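PDB 4ON1: putative metalloprotease II from Bacteroides fragilis, which probably acts as a zinc-dependent endopeptidase of the metzincin type. Local coordinates for residues His344-Gln349 with Tyr353-Pro358; Leu340-Val345 with Pro362-Ala367; Leu172-Tyr177 with Leu332-Gly337; Leu231-Asp236 with Val371-Cys376. One frame throughout, in Å; residues are numbered along the deposited sequence.

How the contacts relate
Contact 3 opens first along the chain, at 172-177, and closes across 154 residues on helix 331-340, bringing an aspartate of a long loop to the zinc. Before it closes, 231-236 has opened contact 4, so the two cross; contact 4 ends only on helix 367-378. Nested inside the loop of contact 4 are contacts 1 and 2, which start from a common stretch and share H344 and V345. Contact 1 makes a tight return onto 353-358, while contact 2 reaches on to 362-367, just at the start of the last helix. Contacts 1 to 3 all touch the zinc; E343 and R372 join contacts 2 and 4 by a salt bridge.

Contact 1. Residues His344-Gln349 with Tyr353-Pro358; sequences HVDNEQ and YTWYSP. With ZN (zinc ion), chain C.
Y353 presents one face of its phenol ring to the backbone of E348, whose CA sits 3.4 Å from the Y353 ring centroid and only 8° off the normal, a close CH-pi contact. E348 CB carries the overlap toward the ring's far end, reaching CE1 of Y353 at 3.7 Å. The opposite face has the backbone N of W355 above it, near the rim, so the ring lies between two pieces of main chain. With CG anti to the backbone N (chi1 -168°), Y353 brings CD2 to within 3.2 Å of V345 O, which meets the ring at its edge.

The same carbonyl is gripped twice by T354: its backbone N donates to V345 O at 3.1 Å, and OG1 of T354 donates to V345 O at 2.8 Å from well above the carbonyl plane. H344 is the third histidine of the HExxHxxGxxH zinc motif of metzincins, and 353-358 follows directly on M352, which fits the methionine of the Met-turn that underlies the metal in this clan. Across this junction T354 CA stands over one face of the imidazole, 4.2 Å from the H344 ring centroid, while OG1 of T354 packs against H344 CB. The far corner of that ring, H344 NE2, binds the zinc ion at 2.0 Å. Further along, N347 OD1 accepts from the backbone N of Q349, an Asx turn that shapes the bend beside E348.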
loop_
_atom_site.group_PDB
_atom_site.type_symbol
_atom_site.label_atom_id
_atom_site.label_comp_id
_atom_site.label_asym_id
_atom_site.label_seq_id
_atom_site.Cartn_x
_atom_site.Cartn_y
_atom_site.Cartn_z
ATOM N N HIS A 344 7.847 9.071 15.273
ATOM C CA HIS A 344 8.162 10.100 14.290
ATOM C C HIS A 344 9.637 10.481 14.378
ATOM O O HIS A 344 10.217 10.476 15.460
ATOM C CB HIS A 344 7.274 11.334 14.493
ATOM C CG HIS A 344 5.855 11.127 14.056
ATOM N ND1 HIS A 344 4.801 11.829 14.593
ATOM C CD2 HIS A 344 5.323 10.268 13.155
ATOM C CE1 HIS A 344 3.673 11.426 14.024
ATOM N NE2 HIS A 344 3.965 10.481 13.146
ATOM N N VAL A 345 10.241 10.821 13.241
ATOM C CA VAL A 345 11.644 11.241 13.202
ATOM C C VAL A 345 11.807 12.497 12.341
ATOM O O VAL A 345 10.882 12.877 11.625
ATOM C CB VAL A 345 12.554 10.120 12.653
ATOM C CG1 VAL A 345 12.491 8.886 13.533
ATOM C CG2 VAL A 345 12.157 9.775 11.222
ATOM N N ASP A 346 12.983 13.125 12.390
ATOM C CA ASP A 346 13.193 14.393 11.689
ATOM C C ASP A 346 13.871 14.213 10.334
ATOM O O ASP A 346 14.338 15.181 9.734
ATOM C CB ASP A 346 14.043 15.358 12.535
ATOM C CG ASP A 346 13.422 15.674 13.885
ATOM O OD1 ASP A 346 14.146 16.217 14.749
ATOM O OD2 ASP A 346 12.227 15.372 14.092
ATOM N N ASN A 347 13.919 12.981 9.849
ATOM C CA ASN A 347 14.490 12.708 8.536
ATOM C C ASN A 347 13.383 12.685 7.480
ATOM O O ASN A 347 12.520 11.805 7.500
ATOM C CB ASN A 347 15.245 11.379 8.575
ATOM C CG ASN A 347 15.961 11.065 7.279
ATOM O OD1 ASN A 347 15.750 11.713 6.253
ATOM N ND2 ASN A 347 16.818 10.049 7.319
ATOM N N GLU A 348 13.419 13.628 6.542
ATOM C CA GLU A 348 12.316 13.781 5.591
ATOM C C GLU A 348 12.204 12.630 4.591
ATOM O O GLU A 348 11.183 12.488 3.920
ATOM C CB GLU A 348 12.431 15.103 4.827
ATOM C CG GLU A 348 13.442 15.084 3.693
ATOM C CD GLU A 348 13.460 16.389 2.919
ATOM O OE1 GLU A 348 12.926 17.395 3.438
ATOM O OE2 GLU A 348 14.010 16.407 1.794
ATOM N N GLN A 349 13.245 11.811 4.485
ATOM C CA GLN A 349 13.200 10.661 3.583
ATOM C C GLN A 349 12.612 9.451 4.297
ATOM O O GLN A 349 12.211 8.468 3.670
ATOM C CB GLN A 349 14.599 10.322 3.065
ATOM C CG GLN A 349 15.020 11.078 1.811
ATOM C CD GLN A 349 16.431 10.719 1.363
ATOM O OE1 GLN A 349 17.321 10.500 2.187
ATOM N NE2 GLN A 349 16.636 10.652 0.051
ATOM N N TYR A 353 8.655 10.195 8.989
ATOM C CA TYR A 353 8.841 11.642 9.081
ATOM C C TYR A 353 7.644 12.311 9.765
ATOM O O TYR A 353 6.481 12.016 9.459
ATOM C CB TYR A 353 9.061 12.246 7.697
ATOM C CG TYR A 353 9.534 13.683 7.731
ATOM C CD1 TYR A 353 9.033 14.620 6.843
ATOM C CD2 TYR A 353 10.486 14.096 8.652
ATOM C CE1 TYR A 353 9.472 15.936 6.866
ATOM C CE2 TYR A 353 10.931 15.406 8.688
ATOM C CZ TYR A 353 10.417 16.321 7.793
ATOM O OH TYR A 353 10.857 17.622 7.827
ATOM N N THR A 354 7.958 13.208 10.694
ATOM C CA THR A 354 6.983 13.845 11.573
ATOM C C THR A 354 5.991 14.743 10.840
ATOM O O THR A 354 4.888 15.000 11.328
ATOM C CB THR A 354 7.708 14.680 12.642
ATOM O OG1 THR A 354 8.808 13.927 13.168
ATOM C CG2 THR A 354 6.766 15.067 13.775
ATOM N N TRP A 355 6.387 15.217 9.666
ATOM C CA TRP A 355 5.571 16.154 8.907
ATOM C C TRP A 355 5.277 15.595 7.522
ATOM O O TRP A 355 6.007 14.745 7.020
ATOM C CB TRP A 355 6.266 17.519 8.805
ATOM C CG TRP A 355 6.514 18.187 10.137
ATOM C CD1 TRP A 355 5.645 18.982 10.826
ATOM C CD2 TRP A 355 7.713 18.127 10.929
ATOM N NE1 TRP A 355 6.221 19.415 11.996
ATOM C CE2 TRP A 355 7.489 18.905 12.085
ATOM C CE3 TRP A 355 8.947 17.484 10.776
ATOM C CZ2 TRP A 355 8.458 19.061 13.082
ATOM C CZ3 TRP A 355 9.908 17.641 11.768
ATOM C CH2 TRP A 355 9.656 18.424 12.904
ATOM N N TYR A 356 4.194 16.060 6.915
ATOM C CA TYR A 356 3.799 15.606 5.586
ATOM C C TYR A 356 4.697 16.224 4.509
ATOM O O TYR A 356 4.713 17.441 4.329
ATOM C CB TYR A 356 2.331 15.953 5.329
ATOM C CG TYR A 356 1.791 15.534 3.976
ATOM C CD1 TYR A 356 2.158 14.321 3.399
ATOM C CD2 TYR A 356 0.884 16.339 3.290
ATOM C CE1 TYR A 356 1.650 13.929 2.165
ATOM C CE2 TYR A 356 0.370 15.957 2.059
ATOM C CZ TYR A 356 0.758 14.751 1.502
ATOM O OH TYR A 356 0.254 14.362 0.278
ATOM N N SER A 357 5.462 15.388 3.815
ATOM C CA SER A 357 6.405 15.864 2.807
ATOM C C SER A 357 6.436 14.887 1.636
ATOM O O SER A 357 6.193 13.697 1.818
ATOM C CB SER A 357 7.803 16.043 3.413
ATOM O OG SER A 357 8.817 15.824 2.448
ATOM N N PRO A 358 6.713 15.395 0.423
ATOM C CA PRO A 358 6.786 14.561 -0.785
ATOM C C PRO A 358 8.105 13.817 -0.941
ATOM O O PRO A 358 8.273 13.040 -1.888
ATOM C CB PRO A 358 6.630 15.581 -1.927
ATOM C CG PRO A 358 6.230 16.881 -1.270
ATOM C CD PRO A 358 6.825 16.825 0.099
HETATM ZN ZN ZN C . 2.690 9.151 12.414
#

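Contact 2. Residues Leu340-Val345 with Pro362-Ala367; sequences LGAEHV and PNHLSA. With ZN (zinc ion), chain C.
A342 and V345 are the two residues through which 340-345 meets H364 and S366, each by a single methyl group. The segment begins at the end of helix 331-340, where L340 packs on L231 and on I377 of the last helix. G341 then leaves the helix with a positive phi of 118° in a Schellman motif; it is the glycine of the metzincin HExxHxxGxxH sequence, and the turn sends the chain on toward the third zinc histidine. At A342 the chain first touches its partner: A342 CB lies 3.8 Å from H364 CE1, with the methyl set obliquely to the imidazole. The backbone of A342 is tied to the helix through G337 O, close to its N, while A342 O accepts from ND1 of H338 and so helps to position a zinc ligand from the second shell.

E343 turns the other way and forms a salt bridge to R372. After H344, whose imidazole goes to the zinc, V345 returns to the contact with CG1 against S366 CB at 3.9 Å. The hydroxyl of S366, swung anti to its own N at chi1 157°, caps the backbone N of N369 at the start of helix 367-378. The H364 side chain is buried, touching M352, M373 and S230. No hydrogen bond links the two segments: they meet by van der Waals packing alone, while H344 is directed to the zinc, E343 to R372 and S366 OG to the backbone N of N369.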
loop_
_atom_site.group_PDB
_atom_site.type_symbol
_atom_site.label_atom_id
_atom_site.label_comp_id
_atom_site.label_asym_id
_atom_site.label_seq_id
_atom_site.Cartn_x
_atom_site.Cartn_y
_atom_site.Cartn_z
ATOM N N LEU A 340 3.923 -1.149 15.146
ATOM C CA LEU A 340 5.093 -1.986 15.414
ATOM C C LEU A 340 6.096 -1.322 16.360
ATOM O O LEU A 340 7.067 -1.955 16.788
ATOM C CB LEU A 340 5.797 -2.342 14.107
ATOM C CG LEU A 340 5.085 -3.368 13.224
ATOM C CD1 LEU A 340 5.652 -3.327 11.813
ATOM C CD2 LEU A 340 5.241 -4.760 13.810
ATOM N N GLY A 341 5.877 -0.050 16.681
ATOM C CA GLY A 341 6.740 0.638 17.628
ATOM C C GLY A 341 7.516 1.838 17.114
ATOM O O GLY A 341 8.154 2.546 17.901
ATOM N N ALA A 342 7.456 2.094 15.809
ATOM C CA ALA A 342 8.198 3.219 15.245
ATOM C C ALA A 342 7.603 4.557 15.681
ATOM O O ALA A 342 6.382 4.719 15.778
ATOM C CB ALA A 342 8.231 3.129 13.718
ATOM N N GLU A 343 8.477 5.530 15.904
ATOM C CA GLU A 343 8.063 6.870 16.291
ATOM C C GLU A 343 8.409 7.866 15.194
ATOM O O GLU A 343 9.154 7.536 14.271
ATOM C CB GLU A 343 8.735 7.269 17.609
ATOM C CG GLU A 343 7.857 6.995 18.817
ATOM C CD GLU A 343 8.654 6.671 20.055
ATOM O OE1 GLU A 343 9.876 6.934 20.068
ATOM O OE2 GLU A 343 8.053 6.141 21.011
ATOM N N HIS A 344 7.847 9.071 15.273
ATOM C CA HIS A 344 8.162 10.100 14.290
ATOM C C HIS A 344 9.637 10.481 14.378
ATOM O O HIS A 344 10.217 10.476 15.460
ATOM C CB HIS A 344 7.274 11.334 14.493
ATOM C CG HIS A 344 5.855 11.127 14.056
ATOM N ND1 HIS A 344 4.801 11.829 14.593
ATOM C CD2 HIS A 344 5.323 10.268 13.155
ATOM C CE1 HIS A 344 3.673 11.426 14.024
ATOM N NE2 HIS A 344 3.965 10.481 13.146
ATOM N N VAL A 345 10.241 10.821 13.241
ATOM C CA VAL A 345 11.644 11.241 13.202
ATOM C C VAL A 345 11.807 12.497 12.341
ATOM O O VAL A 345 10.882 12.877 11.625
ATOM C CB VAL A 345 12.554 10.120 12.653
ATOM C CG1 VAL A 345 12.491 8.886 13.533
ATOM C CG2 VAL A 345 12.157 9.775 11.222
ATOM N N PRO A 362 9.141 4.837 1.437
ATOM C CA PRO A 362 8.539 3.814 2.302
ATOM C C PRO A 362 9.581 2.960 3.016
ATOM O O PRO A 362 9.480 1.731 3.018
ATOM C CB PRO A 362 7.718 2.974 1.322
ATOM C CG PRO A 362 8.481 3.074 0.038
ATOM C CD PRO A 362 9.053 4.476 0.009
ATOM N N ASN A 363 10.552 3.618 3.642
ATOM C CA ASN A 363 11.662 2.939 4.294
ATOM C C ASN A 363 11.860 3.442 5.712
ATOM O O ASN A 363 11.787 4.644 5.963
ATOM C CB ASN A 363 12.966 3.142 3.512
ATOM C CG ASN A 363 12.878 2.640 2.083
ATOM O OD1 ASN A 363 12.467 3.371 1.174
ATOM N ND2 ASN A 363 13.274 1.394 1.875
ATOM N N HIS A 364 12.093 2.517 6.638
ATOM C CA HIS A 364 12.532 2.881 7.979
ATOM C C HIS A 364 14.040 3.088 7.953
ATOM O O HIS A 364 14.805 2.126 7.868
ATOM C CB HIS A 364 12.152 1.801 9.002
ATOM C CG HIS A 364 10.678 1.682 9.228
ATOM N ND1 HIS A 364 9.963 2.588 9.983
ATOM C CD2 HIS A 364 9.782 0.761 8.795
ATOM C CE1 HIS A 364 8.690 2.231 10.006
ATOM N NE2 HIS A 364 8.553 1.126 9.293
ATOM N N LEU A 365 14.461 4.345 8.047
ATOM C CA LEU A 365 15.871 4.685 7.955
ATOM C C LEU A 365 16.454 4.971 9.336
ATOM O O LEU A 365 17.659 5.163 9.491
ATOM C CB LEU A 365 16.067 5.891 7.041
ATOM C CG LEU A 365 15.416 5.811 5.656
ATOM C CD1 LEU A 365 15.581 7.143 4.912
ATOM C CD2 LEU A 365 15.979 4.647 4.835
ATOM N N SER A 366 15.589 5.008 10.341
ATOM C CA SER A 366 16.028 5.289 11.703
ATOM C C SER A 366 16.440 4.012 12.436
ATOM O O SER A 366 15.624 3.109 12.634
ATOM C CB SER A 366 14.916 6.002 12.477
ATOM O OG SER A 366 15.085 5.819 13.871
ATOM N N ALA A 367 17.709 3.939 12.835
ATOM C CA ALA A 367 18.191 2.791 13.598
ATOM C C ALA A 367 17.401 2.631 14.895
ATOM O O ALA A 367 17.099 1.514 15.323
ATOM C CB ALA A 367 19.676 2.934 13.897
HETATM ZN ZN ZN C . 2.690 9.151 12.414
#

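Contact 3. Residues Leu172-Tyr177 with Leu332-Gly337; sequences LPIKDY and LAHEIG. With ZN (zinc ion), chain C.
This is a metal-bridged contact, buried in the zinc site, where D176 on the long loop between helix 160-165 and strand 201-209 meets H334 on helix 331-340. D176 grips the zinc ion with both carboxylate oxygens, OD1 at 2.3 Å and OD2 at 2.2 Å from the metal. From the helix, H334 NE2 binds the same ion at 2.0 Å; its CG lies anti to the backbone N (chi1 -179°), which carries the imidazole out to the zinc. The two side chains cross at about a right angle. D176 OD2 comes near the edge of the H334 ring, a closeness imposed by the shared metal and not by a hydrogen bond.

H334 opens the HExxH sequence of metzincins, and H338 and H344 complete the histidine set. A bidentate aspartate as the further ligand, from a loop far upstream of helix 331-340, is consistent with the aspartate switch of the related profragilysin, in which the pro-segment blocks the metal and keeps the zymogen latent.

I174 arrives from the opposite direction to H334, its CG2 3.6 Å from the zinc. ND1 of H334 donates to L351 O, which, with the zinc bond at NE2, helps fix the rotation of the ring; the backbone of I174 is hydrogen-bonded to T354.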
loop_
_atom_site.group_PDB
_atom_site.type_symbol
_atom_site.label_atom_id
_atom_site.label_comp_id
_atom_site.label_asym_id
_atom_site.label_seq_id
_atom_site.Cartn_x
_atom_site.Cartn_y
_atom_site.Cartn_z
ATOM N N LEU A 172 2.849 20.338 7.902
ATOM C CA LEU A 172 2.053 20.298 9.123
ATOM C C LEU A 172 2.319 19.001 9.880
ATOM O O LEU A 172 2.516 17.949 9.265
ATOM C CB LEU A 172 0.564 20.451 8.806
ATOM C CG LEU A 172 0.225 21.788 8.136
ATOM C CD1 LEU A 172 -1.279 21.980 8.007
ATOM C CD2 LEU A 172 0.868 22.955 8.878
ATOM N N PRO A 173 2.326 19.065 11.219
ATOM C CA PRO A 173 2.691 17.860 11.970
ATOM C C PRO A 173 1.624 16.771 11.893
ATOM O O PRO A 173 0.431 17.034 12.065
ATOM C CB PRO A 173 2.860 18.374 13.402
ATOM C CG PRO A 173 1.989 19.583 13.484
ATOM C CD PRO A 173 1.902 20.172 12.095
ATOM N N ILE A 174 2.079 15.548 11.635
ATOM C CA ILE A 174 1.207 14.389 11.526
ATOM C C ILE A 174 0.815 13.988 12.949
ATOM O O ILE A 174 1.672 13.904 13.830
ATOM C CB ILE A 174 1.910 13.228 10.773
ATOM C CG1 ILE A 174 2.262 13.659 9.343
ATOM C CG2 ILE A 174 1.064 11.959 10.785
ATOM C CD1 ILE A 174 2.970 12.592 8.532
ATOM N N LYS A 175 -0.475 13.758 13.176
ATOM C CA LYS A 175 -0.992 13.591 14.534
ATOM C C LYS A 175 -1.853 12.336 14.630
ATOM O O LYS A 175 -3.073 12.414 14.800
ATOM C CB LYS A 175 -1.802 14.825 14.932
ATOM C CG LYS A 175 -1.889 15.093 16.419
ATOM C CD LYS A 175 -2.280 16.548 16.680
ATOM C CE LYS A 175 -1.224 17.522 16.158
ATOM N NZ LYS A 175 -1.470 17.964 14.752
ATOM N N ASP A 176 -1.203 11.180 14.530
ATOM C CA ASP A 176 -1.878 9.962 14.102
ATOM C C ASP A 176 -1.751 8.789 15.084
ATOM O O ASP A 176 -1.773 7.627 14.668
ATOM C CB ASP A 176 -1.345 9.553 12.722
ATOM C CG ASP A 176 0.169 9.367 12.700
ATOM O OD1 ASP A 176 0.856 9.838 13.625
ATOM O OD2 ASP A 176 0.671 8.766 11.737
ATOM N N TYR A 177 -1.657 9.105 16.374
ATOM C CA TYR A 177 -1.690 8.111 17.450
ATOM C C TYR A 177 -2.045 8.811 18.769
ATOM O O TYR A 177 -1.815 10.008 18.902
ATOM C CB TYR A 177 -0.343 7.388 17.579
ATOM C CG TYR A 177 0.835 8.313 17.794
ATOM C CD1 TYR A 177 1.176 8.752 19.067
ATOM C CD2 TYR A 177 1.608 8.746 16.725
ATOM C CE1 TYR A 177 2.256 9.608 19.274
ATOM C CE2 TYR A 177 2.688 9.601 16.921
ATOM C CZ TYR A 177 3.007 10.023 18.193
ATOM O OH TYR A 177 4.076 10.866 18.384
ATOM N N LEU A 332 -0.590 3.705 4.934
ATOM C CA LEU A 332 -0.796 2.419 5.578
ATOM C C LEU A 332 0.508 1.939 6.224
ATOM O O LEU A 332 0.526 1.512 7.381
ATOM C CB LEU A 332 -1.317 1.382 4.574
ATOM C CG LEU A 332 -1.551 -0.007 5.175
ATOM C CD1 LEU A 332 -2.577 0.058 6.315
ATOM C CD2 LEU A 332 -1.982 -1.021 4.110
ATOM N N ALA A 333 1.606 2.033 5.481
ATOM C CA ALA A 333 2.897 1.598 6.001
ATOM C C ALA A 333 3.307 2.420 7.219
ATOM O O ALA A 333 3.897 1.894 8.167
ATOM C CB ALA A 333 3.967 1.687 4.913
ATOM N N HIS A 334 3.005 3.715 7.175
ATOM C CA HIS A 334 3.312 4.627 8.278
ATOM C C HIS A 334 2.542 4.238 9.551
ATOM O O HIS A 334 3.128 4.096 10.626
ATOM C CB HIS A 334 2.994 6.071 7.861
ATOM C CG HIS A 334 3.292 7.096 8.911
ATOM N ND1 HIS A 334 4.412 7.898 8.870
ATOM C CD2 HIS A 334 2.604 7.468 10.020
ATOM C CE1 HIS A 334 4.410 8.709 9.910
ATOM N NE2 HIS A 334 3.323 8.473 10.625
ATOM N N GLU A 335 1.234 4.048 9.423
ATOM C CA GLU A 335 0.412 3.639 10.564
ATOM C C GLU A 335 0.888 2.308 11.135
ATOM O O GLU A 335 1.004 2.145 12.349
ATOM C CB GLU A 335 -1.063 3.545 10.161
ATOM N N ILE A 336 1.157 1.348 10.257
ATOM C CA ILE A 336 1.630 0.046 10.707
ATOM C C ILE A 336 3.000 0.203 11.374
ATOM O O ILE A 336 3.319 -0.499 12.343
ATOM C CB ILE A 336 1.681 -0.970 9.537
ATOM C CG1 ILE A 336 0.272 -1.507 9.260
ATOM C CG2 ILE A 336 2.626 -2.131 9.833
ATOM C CD1 ILE A 336 0.148 -2.324 7.968
ATOM N N GLY A 337 3.787 1.156 10.884
ATOM C CA GLY A 337 5.030 1.527 11.542
ATOM C C GLY A 337 4.809 1.865 13.008
ATOM O O GLY A 337 5.513 1.354 13.893
HETATM ZN ZN ZN C . 2.690 9.151 12.414
#

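Contact 4. Residues Leu231-Asp236 with Val371-Cys376; sequences LKFLID and VRMLEC
F233 and M373 cross at about a right angle, the methyl of M373 reaching the CZ atom of F233: F233 CZ lies 3.6 Å from M373 CE, an approach oblique to the ring. The methionine chain runs out extended and then bends at its last torsion (chi3 -70°), which turns the methyl group beside F233. A second pair sits alongside, L234 and L374 sliding past each other in opposite directions until L234 CD2 and L374 CD2 are 3.7 Å apart.

The helices that carry these residues are the short 232-235, which follows directly on helix 217-230, and 367-378, the C-terminal helix of the metzincin-like domain, joining the end of the chain to the turn after helix 217-230. L231 marks the N-cap position of the short helix, and its carbonyl O accepts from both L234 N and I235 N, which fixes the turn that bears F233 and L234.

One face of the F233 ring is covered by L234 CG, 3.5 Å above the ring plane and displaced toward the rim, and the ring also stacks with W370. M373 packs inward as well, on L340, A342 and H364, while L234 and L374 both rest on F239.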
loop_
_atom_site.group_PDB
_atom_site.type_symbol
_atom_site.label_atom_id
_atom_site.label_comp_id
_atom_site.label_asym_id
_atom_site.label_seq_id
_atom_site.Cartn_x
_atom_site.Cartn_y
_atom_site.Cartn_z
ATOM N N LEU A 231 8.974 -3.223 5.614
ATOM C CA LEU A 231 9.228 -4.328 6.537
ATOM C C LEU A 231 10.182 -5.373 5.975
ATOM O O LEU A 231 10.364 -6.440 6.573
ATOM C CB LEU A 231 7.914 -5.003 6.939
ATOM C CG LEU A 231 6.900 -4.084 7.622
ATOM C CD1 LEU A 231 5.711 -4.884 8.150
ATOM C CD2 LEU A 231 7.580 -3.324 8.754
ATOM N N LYS A 232 10.783 -5.075 4.826
ATOM C CA LYS A 232 11.724 -6.000 4.192
ATOM C C LYS A 232 12.842 -6.446 5.138
ATOM O O LYS A 232 13.255 -7.614 5.126
ATOM C CB LYS A 232 12.345 -5.366 2.947
ATOM C CG LYS A 232 13.269 -6.309 2.188
ATOM C CD LYS A 232 13.912 -5.644 0.974
ATOM C CE LYS A 232 12.891 -5.311 -0.098
ATOM N NZ LYS A 232 13.380 -4.239 -1.011
ATOM N N PHE A 233 13.339 -5.526 5.957
ATOM C CA PHE A 233 14.436 -5.872 6.861
ATOM C C PHE A 233 14.057 -6.952 7.872
ATOM O O PHE A 233 14.916 -7.692 8.342
ATOM C CB PHE A 233 14.950 -4.621 7.583
ATOM C CG PHE A 233 14.012 -4.069 8.628
ATOM C CD1 PHE A 233 14.270 -4.258 9.979
ATOM C CD2 PHE A 233 12.900 -3.326 8.261
ATOM C CE1 PHE A 233 13.430 -3.728 10.946
ATOM C CE2 PHE A 233 12.053 -2.800 9.222
ATOM C CZ PHE A 233 12.315 -3.003 10.565
ATOM N N LEU A 234 12.770 -7.068 8.174
ATOM C CA LEU A 234 12.296 -8.130 9.057
ATOM C C LEU A 234 11.945 -9.404 8.280
ATOM O O LEU A 234 11.965 -10.505 8.836
ATOM C CB LEU A 234 11.078 -7.656 9.848
ATOM C CG LEU A 234 11.259 -6.502 10.839
ATOM C CD1 LEU A 234 9.923 -6.143 11.500
ATOM C CD2 LEU A 234 12.269 -6.878 11.892
ATOM N N ILE A 235 11.642 -9.250 6.993
ATOM C CA ILE A 235 11.227 -10.380 6.158
ATOM C C ILE A 235 12.418 -11.125 5.553
ATOM O O ILE A 235 12.481 -12.353 5.612
ATOM C CB ILE A 235 10.304 -9.919 5.009
ATOM C CG1 ILE A 235 9.028 -9.272 5.559
ATOM C CG2 ILE A 235 9.962 -11.092 4.093
ATOM C CD1 ILE A 235 8.151 -8.617 4.489
ATOM N N ASP A 236 13.366 -10.382 4.983
ATOM C CA ASP A 236 14.550 -10.988 4.364
ATOM C C ASP A 236 15.434 -11.699 5.382
ATOM O O ASP A 236 16.133 -12.659 5.062
ATOM C CB ASP A 236 15.389 -9.934 3.633
ATOM C CG ASP A 236 14.788 -9.522 2.309
ATOM O OD1 ASP A 236 13.786 -10.143 1.894
ATOM O OD2 ASP A 236 15.337 -8.593 1.675
ATOM N N VAL A 371 15.296 -0.554 16.398
ATOM C CA VAL A 371 15.428 -1.076 17.750
ATOM C C VAL A 371 14.046 -1.182 18.385
ATOM O O VAL A 371 13.672 -2.241 18.893
ATOM C CB VAL A 371 16.333 -0.192 18.620
ATOM C CG1 VAL A 371 16.203 -0.561 20.099
ATOM C CG2 VAL A 371 17.784 -0.282 18.153
ATOM N N ARG A 372 13.277 -0.096 18.304
ATOM C CA ARG A 372 11.930 -0.064 18.876
ATOM C C ARG A 372 11.045 -1.163 18.315
ATOM O O ARG A 372 10.287 -1.792 19.053
ATOM C CB ARG A 372 11.273 1.300 18.640
ATOM C CG ARG A 372 11.887 2.419 19.483
ATOM C CD ARG A 372 11.411 3.807 19.064
ATOM N NE ARG A 372 12.119 4.852 19.801
ATOM C CZ ARG A 372 12.701 5.912 19.243
ATOM N NH1 ARG A 372 12.624 6.103 17.931
ATOM N NH2 ARG A 372 13.330 6.800 20.002
ATOM N N MET A 373 11.135 -1.384 17.005
ATOM C CA MET A 373 10.306 -2.387 16.353
ATOM C C MET A 373 10.756 -3.812 16.690
ATOM O O MET A 373 9.929 -4.689 16.920
ATOM C CB MET A 373 10.299 -2.180 14.838
ATOM C CG MET A 373 9.522 -0.941 14.410
ATOM S SD MET A 373 9.586 -0.624 12.641
ATOM C CE MET A 373 11.283 -0.117 12.429
ATOM N N LEU A 374 12.063 -4.040 16.732
ATOM C CA LEU A 374 12.577 -5.359 17.096
ATOM C C LEU A 374 12.211 -5.725 18.532
ATOM O O LEU A 374 11.840 -6.863 18.820
ATOM C CB LEU A 374 14.092 -5.415 16.912
ATOM C CG LEU A 374 14.535 -5.456 15.447
ATOM C CD1 LEU A 374 15.965 -4.957 15.295
ATOM C CD2 LEU A 374 14.398 -6.879 14.913
ATOM N N GLU A 375 12.301 -4.760 19.436
ATOM C CA GLU A 375 11.968 -5.041 20.828
ATOM C C GLU A 375 10.472 -5.256 21.006
ATOM O O GLU A 375 10.050 -6.092 21.804
ATOM C CB GLU A 375 12.476 -3.929 21.741
ATOM C CG GLU A 375 13.980 -4.009 21.968
ATOM C CD GLU A 375 14.494 -2.936 22.907
ATOM O OE1 GLU A 375 13.910 -1.832 22.920
ATOM O OE2 GLU A 375 15.484 -3.199 23.625
ATOM N N CYS A 376 9.672 -4.509 20.254
ATOM C CA CYS A 376 8.223 -4.616 20.353
ATOM C C CYS A 376 7.666 -5.972 19.916
ATOM O O CYS A 376 6.831 -6.557 20.607
ATOM C CB CYS A 376 7.555 -3.518 19.527
ATOM S SG CYS A 376 5.744 -3.635 19.534
#